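Local coordinates for protein putative triphosphoribosyl-dephospho-coA synthase (Archaeoglobus fulgidus DSM 4304, PDB 3H9P) that is of unknown function but belongs to the CitG family and may bind ATP and act as a triphosphoribosyl-dephospho-CoA synthase, at residues W71-G74 with D78-E81; L67-D72 with R84-R89; L177-L182 with E213-L218. One frame throughout, in Å; residues are numbered along the deposited sequence.

Contact 1 (W71-G74 with D78-E81); sequences WDAG and DIAE
The loop that joins helix 58-68 to helix 76-88 is folded back onto the first turn of the second helix, with Ala73 and Gly74 resting on Asp78 and Ile79. No hydrogen bond crosses between the two segments; the contact is made of methyl and methylene groups set against backbone. Ala73 and Asp78 meet reciprocally: Ala73 CB sits 3.4 Å from Asp78 O, and Asp78 CB comes equally close to Ala73 O. Ile79 contributes mainly its CD1 methyl. Its chi1 of -55° sets CG1 opposite the carbonyl carbon, and the next torsion turns CD1 to the loop, 3.5 Å from Gly74 O and 3.7 Å from Trp71 O. The methyl of Ala73 flanks it, CB to Ile79 CD1 3.9 Å, so this one methyl is touched by Ala73 as well as by the two carbonyl oxygens. At the loop's last bend Gly74 has phi 138° and psi -135°, where a side chain would collide with the preceding carbonyl O. It would also run into Asp78 OD2, which lies 3.8 Å from Gly74 CA. That carboxylate oxygen accepts a weak hydrogen bond from the backbone N of Gly75, and its negative charge near the N-terminal end of helix 76-88 probably interacts favourably with the helix dipole. The outer side of the loop faces elsewhere: the indole of Trp71, one face of which carries Asp72 CB, hydrogen-bonds through NE1 to Ala31 O, while Asp72 OD1 forms a salt bridge with Arg34.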
loop_
_atom_site.group_PDB
_atom_site.type_symbol
_atom_site.label_atom_id
_atom_site.label_comp_id
_atom_site.label_asym_id
_atom_site.label_seq_id
_atom_site.Cartn_x
_atom_site.Cartn_y
_atom_site.Cartn_z
ATOM N N TRP A 71 23.547 -6.557 -17.652
ATOM C CA TRP A 71 24.446 -7.716 -17.479
ATOM C C TRP A 71 25.922 -7.514 -17.824
ATOM O O TRP A 71 26.769 -8.221 -17.288
ATOM C CB TRP A 71 23.945 -8.896 -18.279
ATOM C CG TRP A 71 23.950 -8.673 -19.741
ATOM C CD1 TRP A 71 22.950 -8.089 -20.498
ATOM C CD2 TRP A 71 24.988 -9.046 -20.654
ATOM N NE1 TRP A 71 23.328 -8.079 -21.836
ATOM C CE2 TRP A 71 24.571 -8.659 -21.949
ATOM C CE3 TRP A 71 26.236 -9.667 -20.499
ATOM C CZ2 TRP A 71 25.369 -8.860 -23.080
ATOM C CZ3 TRP A 71 27.016 -9.877 -21.604
ATOM C CH2 TRP A 71 26.589 -9.466 -22.891
ATOM N N ASP A 72 26.213 -6.553 -18.700
ATOM C CA ASP A 72 27.548 -6.358 -19.232
ATOM C C ASP A 72 28.223 -5.101 -18.684
ATOM O O ASP A 72 29.291 -4.720 -19.147
ATOM C CB ASP A 72 27.486 -6.297 -20.775
ATOM C CG ASP A 72 26.574 -5.172 -21.293
ATOM O OD1 ASP A 72 25.746 -4.584 -20.538
ATOM O OD2 ASP A 72 26.653 -4.916 -22.496
ATOM N N ALA A 73 27.600 -4.454 -17.705
ATOM C CA ALA A 73 28.204 -3.258 -17.059
ATOM C C ALA A 73 29.531 -3.477 -16.327
ATOM O O ALA A 73 30.320 -2.532 -16.202
ATOM C CB ALA A 73 27.216 -2.566 -16.161
ATOM N N GLY A 74 29.818 -4.692 -15.870
ATOM C CA GLY A 74 31.091 -4.955 -15.148
ATOM C C GLY A 74 30.840 -5.867 -13.951
ATOM O O GLY A 74 30.132 -6.863 -14.061
ATOM N N ASP A 78 28.958 -2.104 -10.564
ATOM C CA ASP A 78 28.654 -1.625 -11.906
ATOM C C ASP A 78 27.276 -2.021 -12.412
ATOM O O ASP A 78 26.640 -1.229 -13.103
ATOM C CB ASP A 78 29.723 -2.072 -12.885
ATOM C CG ASP A 78 31.046 -1.460 -12.571
ATOM O OD1 ASP A 78 31.064 -0.254 -12.191
ATOM O OD2 ASP A 78 32.069 -2.188 -12.658
ATOM N N ILE A 79 26.811 -3.223 -12.087
ATOM C CA ILE A 79 25.540 -3.685 -12.648
ATOM C C ILE A 79 24.429 -2.901 -11.990
ATOM O O ILE A 79 23.532 -2.358 -12.648
ATOM C CB ILE A 79 25.293 -5.179 -12.370
ATOM C CG1 ILE A 79 26.461 -6.057 -12.858
ATOM C CG2 ILE A 79 23.916 -5.644 -12.950
ATOM C CD1 ILE A 79 26.723 -5.994 -14.287
ATOM N N ALA A 80 24.523 -2.809 -10.666
ATOM C CA ALA A 80 23.498 -2.167 -9.856
ATOM C C ALA A 80 23.300 -0.702 -10.277
ATOM O O ALA A 80 22.153 -0.279 -10.482
ATOM C CB ALA A 80 23.861 -2.277 -8.348
ATOM N N GLU A 81 24.416 0.047 -10.410
ATOM C CA GLU A 81 24.421 1.441 -10.886
ATOM C C GLU A 81 23.827 1.615 -12.283
ATOM O O GLU A 81 23.069 2.543 -12.522
ATOM C CB GLU A 81 25.847 2.078 -10.847
ATOM C CG GLU A 81 25.865 3.573 -11.249
ATOM C CD GLU A 81 27.248 4.290 -11.237
ATOM O OE1 GLU A 81 28.329 3.634 -11.152
ATOM O OE2 GLU A 81 27.246 5.550 -11.322
#

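Contact 2 (L67-D72 with R84-R89)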
loop_
_atom_site.group_PDB
_atom_site.type_symbol
_atom_site.label_atom_id
_atom_site.label_comp_id
_atom_site.label_asym_id
_atom_site.label_seq_id
_atom_site.Cartn_x
_atom_site.Cartn_y
_atom_site.Cartn_z
ATOM N N LEU A 67 18.635 -5.772 -13.390
ATOM C CA LEU A 67 20.038 -6.163 -13.306
ATOM C C LEU A 67 20.471 -6.898 -14.557
ATOM O O LEU A 67 21.553 -6.663 -15.045
ATOM C CB LEU A 67 20.324 -7.035 -12.075
ATOM C CG LEU A 67 19.866 -6.449 -10.732
ATOM C CD1 LEU A 67 19.879 -7.526 -9.640
ATOM C CD2 LEU A 67 20.583 -5.167 -10.358
ATOM N N ILE A 68 19.607 -7.775 -15.081
ATOM C CA ILE A 68 19.932 -8.483 -16.293
ATOM C C ILE A 68 20.040 -7.545 -17.511
ATOM O O ILE A 68 20.817 -7.779 -18.426
ATOM C CB ILE A 68 18.997 -9.664 -16.529
ATOM C CG1 ILE A 68 19.215 -10.677 -15.366
ATOM C CG2 ILE A 68 19.306 -10.312 -17.930
ATOM C CD1 ILE A 68 18.146 -11.763 -15.164
ATOM N N SER A 69 19.284 -6.460 -17.496
ATOM C CA SER A 69 19.307 -5.516 -18.607
ATOM C C SER A 69 20.642 -4.820 -18.662
ATOM O O SER A 69 21.014 -4.291 -19.699
ATOM C CB SER A 69 18.183 -4.482 -18.491
ATOM O OG SER A 69 18.546 -3.468 -17.572
ATOM N N SER A 70 21.362 -4.860 -17.539
ATOM C CA SER A 70 22.711 -4.272 -17.431
ATOM C C SER A 70 23.802 -5.335 -17.204
ATOM O O SER A 70 24.856 -5.036 -16.623
ATOM C CB SER A 70 22.737 -3.280 -16.270
ATOM O OG SER A 70 21.645 -2.381 -16.355
ATOM N N TRP A 71 23.547 -6.557 -17.652
ATOM C CA TRP A 71 24.446 -7.716 -17.479
ATOM C C TRP A 71 25.922 -7.514 -17.824
ATOM O O TRP A 71 26.769 -8.221 -17.288
ATOM C CB TRP A 71 23.945 -8.896 -18.279
ATOM C CG TRP A 71 23.950 -8.673 -19.741
ATOM C CD1 TRP A 71 22.950 -8.089 -20.498
ATOM C CD2 TRP A 71 24.988 -9.046 -20.654
ATOM N NE1 TRP A 71 23.328 -8.079 -21.836
ATOM C CE2 TRP A 71 24.571 -8.659 -21.949
ATOM C CE3 TRP A 71 26.236 -9.667 -20.499
ATOM C CZ2 TRP A 71 25.369 -8.860 -23.080
ATOM C CZ3 TRP A 71 27.016 -9.877 -21.604
ATOM C CH2 TRP A 71 26.589 -9.466 -22.891
ATOM N N ASP A 72 26.213 -6.553 -18.700
ATOM C CA ASP A 72 27.548 -6.358 -19.232
ATOM C C ASP A 72 28.223 -5.101 -18.684
ATOM O O ASP A 72 29.291 -4.720 -19.147
ATOM C CB ASP A 72 27.486 -6.297 -20.775
ATOM C CG ASP A 72 26.574 -5.172 -21.293
ATOM O OD1 ASP A 72 25.746 -4.584 -20.538
ATOM O OD2 ASP A 72 26.653 -4.916 -22.496
ATOM N N ARG A 84 20.077 0.950 -12.095
ATOM C CA ARG A 84 19.392 2.151 -11.598
ATOM C C ARG A 84 19.275 3.208 -12.708
ATOM O O ARG A 84 18.221 3.823 -12.876
ATOM C CB ARG A 84 20.131 2.735 -10.414
ATOM C CG ARG A 84 19.561 4.026 -9.924
ATOM C CD ARG A 84 20.351 4.472 -8.750
ATOM N NE ARG A 84 19.543 5.109 -7.733
ATOM C CZ ARG A 84 20.060 5.769 -6.693
ATOM N NH1 ARG A 84 21.389 5.874 -6.545
ATOM N NH2 ARG A 84 19.250 6.338 -5.799
ATOM N N ASN A 85 20.364 3.421 -13.439
ATOM C CA ASN A 85 20.373 4.354 -14.560
ATOM C C ASN A 85 19.384 3.965 -15.676
ATOM O O ASN A 85 18.613 4.792 -16.146
ATOM C CB ASN A 85 21.795 4.500 -15.098
ATOM C CG ASN A 85 22.711 5.301 -14.144
ATOM O OD1 ASN A 85 22.239 6.127 -13.348
ATOM N ND2 ASN A 85 24.020 5.071 -14.235
ATOM N N ARG A 86 19.373 2.694 -16.067
ATOM C CA ARG A 86 18.361 2.239 -16.991
ATOM C C ARG A 86 16.944 2.403 -16.438
ATOM O O ARG A 86 16.024 2.716 -17.177
ATOM C CB ARG A 86 18.611 0.798 -17.452
ATOM C CG ARG A 86 19.720 0.694 -18.459
ATOM C CD ARG A 86 19.834 -0.733 -19.097
ATOM N NE ARG A 86 20.757 -0.641 -20.230
ATOM C CZ ARG A 86 22.080 -0.790 -20.129
ATOM N NH1 ARG A 86 22.646 -1.093 -18.956
ATOM N NH2 ARG A 86 22.837 -0.636 -21.206
ATOM N N LEU A 87 16.767 2.206 -15.139
ATOM C CA LEU A 87 15.431 2.365 -14.518
ATOM C C LEU A 87 14.912 3.798 -14.619
ATOM O O LEU A 87 13.716 4.032 -14.875
ATOM C CB LEU A 87 15.465 1.907 -13.048
ATOM C CG LEU A 87 15.410 0.396 -12.863
ATOM C CD1 LEU A 87 15.942 0.004 -11.467
ATOM C CD2 LEU A 87 14.006 -0.167 -13.096
ATOM N N ARG A 88 15.826 4.752 -14.417
ATOM C CA ARG A 88 15.518 6.164 -14.549
ATOM C C ARG A 88 15.193 6.515 -16.012
ATOM O O ARG A 88 14.486 7.474 -16.270
ATOM C CB ARG A 88 16.698 7.037 -14.099
ATOM C CG ARG A 88 17.190 6.882 -12.679
ATOM C CD ARG A 88 18.456 7.771 -12.474
ATOM N NE ARG A 88 18.790 7.916 -11.054
ATOM C CZ ARG A 88 19.930 7.541 -10.461
ATOM N NH1 ARG A 88 20.931 7.016 -11.170
ATOM N NH2 ARG A 88 20.073 7.718 -9.140
ATOM N N ARG A 89 15.725 5.778 -16.979
ATOM C CA ARG A 89 15.444 6.135 -18.376
ATOM C C ARG A 89 14.257 5.349 -18.934
ATOM O O ARG A 89 14.019 5.377 -20.138
ATOM C CB ARG A 89 16.671 5.908 -19.275
ATOM C CG ARG A 89 17.826 6.868 -19.065
ATOM C CD ARG A 89 19.131 6.278 -19.564
ATOM N NE ARG A 89 20.248 7.000 -18.959
ATOM C CZ ARG A 89 20.794 8.115 -19.457
ATOM N NH1 ARG A 89 20.359 8.627 -20.612
ATOM N NH2 ARG A 89 21.791 8.715 -18.806
#
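Arg86 bridges from the last turns of helix 76-88 to Ser69 and Ser70 at the C-terminal end region of helix 58-68. Arg84, earlier in the segment, points away from the serines and gives NH2 to Val151 O. Asn85 bonds within the helix, its OD1 taking a weak bond from Arg88 NH1. Arg86 then turns toward the other segment: CG stands opposite the carbonyl carbon (chi1 -76°) and the chain runs extended from CG to NE, bringing CD to 3.4 Å from Ser69 OG. NH1 donates a weak, bent hydrogen bond to Ser70 OG (3.1 Å, 147° at the hydrogen), which approaches at the guanidinium edge, near its plane. Ser69 O lies over one face instead, 3.7 Å from Arg86 CZ, and is hydrogen-bonded by Arg34 NH1. Both serine hydroxyls also bond to Pro66 O, weakly from Ser70, so the hydroxyls of both are turned back to that carbonyl. Asp72 OD1, 4.9 Å from Arg86 NH1, may partly offset the like charges of Arg86 and Arg34, whose guanidinium groups lie close together. An alanine in place of Arg86 would remove the guanidinium, would probably leave Ser70 OG without this donor and would be likely to open a gap beside Ser69. Leu87 packs on Phe154 and on Leu133 of helix 133-138, and Arg88 lays its guanidinium over Arg84 CG while touching Tyr134. Helix 76-88 is thus set between helix 133-138 and the end region of helix 58-68, and Ile68 and Ser69, by the end of that helix, rest on Val30 of helix 24-33.

Contact 3 (L177-L182 with E213-L218); sequences LYYHLL and EERKEL
Arg215 lies flat on the ring of Tyr179, and this stack carries most of the contact. The guanidinium and ring planes are only 7° apart, with centres 4.3 Å apart. Arg215 CG stands opposite the carbonyl carbon (chi1 -71°) and the chain is extended from CG to NE, which lays CD and the guanidinium along the Tyr179 ring. The cation-pi component is off-centre, Arg215 CZ standing 33° from the ring normal. More squarely over the face is the methylene Arg215 CD, a CH-pi contact at 3.9 Å from the centroid of the Tyr179 ring. NE approaches CG and CD2 of the ring, while the phenol end runs back along the arginine to put Tyr179 OH 3.6 Å from Arg215 CB. Tyr178 CD2 lies over the rim of the opposite face.

In this all-helical fold the contact joins helix 171-182 to helix 212-225. One turn further along each, the apolar part follows: Leu182 and Leu218 meet tip to tip, CD2 to CD2 at 4.1 Å, with helix 196-208 packing on both leucines. Polar bonds fix the guanidinium from outside the pair, since Arg215 NE is hydrogen-bonded to Ala209 O and NH1 forms a salt bridge with Glu176.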
loop_
_atom_site.group_PDB
_atom_site.type_symbol
_atom_site.label_atom_id
_atom_site.label_comp_id
_atom_site.label_asym_id
_atom_site.label_seq_id
_atom_site.Cartn_x
_atom_site.Cartn_y
_atom_site.Cartn_z
ATOM N N LEU A 177 22.471 -16.655 3.991
ATOM C CA LEU A 177 21.954 -15.378 3.463
ATOM C C LEU A 177 20.475 -15.220 3.754
ATOM O O LEU A 177 20.046 -14.199 4.261
ATOM C CB LEU A 177 22.198 -15.193 1.957
ATOM C CG LEU A 177 21.656 -13.831 1.421
ATOM C CD1 LEU A 177 22.096 -12.606 2.282
ATOM C CD2 LEU A 177 21.997 -13.548 -0.016
ATOM N N TYR A 178 19.698 -16.247 3.445
ATOM C CA TYR A 178 18.260 -16.174 3.590
ATOM C C TYR A 178 17.864 -15.828 5.026
ATOM O O TYR A 178 17.034 -14.929 5.251
ATOM C CB TYR A 178 17.616 -17.483 3.117
ATOM C CG TYR A 178 16.130 -17.539 3.329
ATOM C CD1 TYR A 178 15.260 -16.859 2.472
ATOM C CD2 TYR A 178 15.591 -18.268 4.393
ATOM C CE1 TYR A 178 13.854 -16.916 2.672
ATOM C CE2 TYR A 178 14.231 -18.324 4.610
ATOM C CZ TYR A 178 13.358 -17.650 3.750
ATOM O OH TYR A 178 12.001 -17.718 3.967
ATOM N N TYR A 179 18.447 -16.517 6.004
ATOM C CA TYR A 179 18.079 -16.232 7.400
ATOM C C TYR A 179 18.541 -14.858 7.884
ATOM O O TYR A 179 17.810 -14.161 8.617
ATOM C CB TYR A 179 18.399 -17.394 8.356
ATOM C CG TYR A 179 17.490 -18.597 8.090
ATOM C CD1 TYR A 179 16.247 -18.715 8.722
ATOM C CD2 TYR A 179 17.862 -19.590 7.183
ATOM C CE1 TYR A 179 15.404 -19.799 8.475
ATOM C CE2 TYR A 179 17.025 -20.688 6.929
ATOM C CZ TYR A 179 15.786 -20.774 7.574
ATOM O OH TYR A 179 14.941 -21.846 7.324
ATOM N N HIS A 180 19.722 -14.443 7.414
ATOM C CA HIS A 180 20.178 -13.084 7.587
ATOM C C HIS A 180 19.151 -12.060 7.100
ATOM O O HIS A 180 18.823 -11.120 7.830
ATOM C CB HIS A 180 21.452 -12.896 6.811
ATOM C CG HIS A 180 22.047 -11.538 6.947
ATOM N ND1 HIS A 180 22.684 -11.120 8.102
ATOM C CD2 HIS A 180 22.145 -10.512 6.063
ATOM C CE1 HIS A 180 23.150 -9.895 7.923
ATOM N NE2 HIS A 180 22.833 -9.501 6.699
ATOM N N LEU A 181 18.683 -12.199 5.850
ATOM C CA LEU A 181 17.723 -11.218 5.330
ATOM C C LEU A 181 16.393 -11.353 6.097
ATOM O O LEU A 181 15.769 -10.349 6.459
ATOM C CB LEU A 181 17.542 -11.342 3.814
ATOM C CG LEU A 181 18.802 -11.125 2.949
ATOM C CD1 LEU A 181 18.617 -11.471 1.439
ATOM C CD2 LEU A 181 19.290 -9.725 3.103
ATOM N N LEU A 182 15.994 -12.589 6.387
ATOM C CA LEU A 182 14.798 -12.827 7.179
ATOM C C LEU A 182 14.842 -12.109 8.554
ATOM O O LEU A 182 13.833 -11.523 8.993
ATOM C CB LEU A 182 14.548 -14.339 7.336
ATOM C CG LEU A 182 13.131 -14.811 7.717
ATOM C CD1 LEU A 182 12.067 -14.465 6.627
ATOM C CD2 LEU A 182 13.136 -16.293 8.032
ATOM N N GLU A 213 17.175 -27.637 13.263
ATOM C CA GLU A 213 15.902 -27.967 13.888
ATOM C C GLU A 213 15.084 -26.700 14.140
ATOM O O GLU A 213 13.906 -26.630 13.773
ATOM C CB GLU A 213 16.096 -28.745 15.189
ATOM C CG GLU A 213 14.976 -29.749 15.519
ATOM C CD GLU A 213 13.559 -29.302 15.111
ATOM O OE1 GLU A 213 13.234 -28.098 15.214
ATOM O OE2 GLU A 213 12.757 -30.158 14.684
ATOM N N GLU A 214 15.717 -25.701 14.760
ATOM C CA GLU A 214 15.067 -24.423 15.006
ATOM C C GLU A 214 14.531 -23.837 13.703
ATOM O O GLU A 214 13.446 -23.259 13.679
ATOM C CB GLU A 214 16.020 -23.444 15.695
ATOM C CG GLU A 214 16.216 -23.734 17.170
ATOM C CD GLU A 214 17.435 -23.045 17.763
ATOM O OE1 GLU A 214 18.408 -22.765 17.024
ATOM O OE2 GLU A 214 17.422 -22.775 18.978
ATOM N N ARG A 215 15.269 -24.026 12.614
ATOM C CA ARG A 215 14.862 -23.482 11.315
ATOM C C ARG A 215 13.653 -24.186 10.661
ATOM O O ARG A 215 12.822 -23.545 9.993
ATOM C CB ARG A 215 16.069 -23.389 10.376
ATOM C CG ARG A 215 17.030 -22.295 10.812
ATOM C CD ARG A 215 18.367 -22.320 10.071
ATOM N NE ARG A 215 19.062 -21.072 10.328
ATOM C CZ ARG A 215 20.258 -20.717 9.856
ATOM N NH1 ARG A 215 20.982 -21.522 9.069
ATOM N NH2 ARG A 215 20.741 -19.521 10.201
ATOM N N LYS A 216 13.538 -25.493 10.855
ATOM C CA LYS A 216 12.389 -26.215 10.330
ATOM C C LYS A 216 11.129 -25.836 11.104
ATOM O O LYS A 216 10.082 -25.552 10.511
ATOM C CB LYS A 216 12.641 -27.706 10.400
ATOM C CG LYS A 216 11.398 -28.546 10.249
ATOM C CD LYS A 216 11.032 -28.792 8.781
ATOM C CE LYS A 216 10.515 -30.243 8.611
ATOM N NZ LYS A 216 11.615 -31.251 8.616
ATOM N N GLU A 217 11.246 -25.828 12.429
ATOM C CA GLU A 217 10.200 -25.334 13.307
ATOM C C GLU A 217 9.594 -24.089 12.696
ATOM O O GLU A 217 8.412 -24.062 12.362
ATOM C CB GLU A 217 10.812 -24.949 14.644
ATOM C CG GLU A 217 10.042 -25.398 15.852
ATOM C CD GLU A 217 10.904 -25.350 17.101
ATOM O OE1 GLU A 217 11.953 -24.654 17.061
ATOM O OE2 GLU A 217 10.544 -25.997 18.108
ATOM N N LEU A 218 10.433 -23.070 12.524
ATOM C CA LEU A 218 9.999 -21.797 11.998
ATOM C C LEU A 218 9.337 -21.980 10.654
ATOM O O LEU A 218 8.236 -21.486 10.442
ATOM C CB LEU A 218 11.157 -20.808 11.904
ATOM C CG LEU A 218 10.844 -19.424 11.315
ATOM C CD1 LEU A 218 9.743 -18.680 12.072
ATOM C CD2 LEU A 218 12.122 -18.578 11.313
#

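From the N terminus, the chain first reaches the 67-72 segment at the end of helix 58-68. Contact 1 closes the short loop into helix 76-88, and contact 2 closes a wider one around it, so the two nest. They share Trp71 and Asp72 and touch directly, Ile79 of contact 1 packing against Ser70 and Leu67 of contact 2. Contact 1 ties the first turn of helix 76-88 to the connecting loop, contact 2 its last turn to the end region of helix 58-68. Contact 3 opens and closes later, crossing neither; its loop of 30 residues brings helix 212-225 back to helix 171-182. Its centre lies about 31 Å from contact 2's, on the opposite side of the chain's centre.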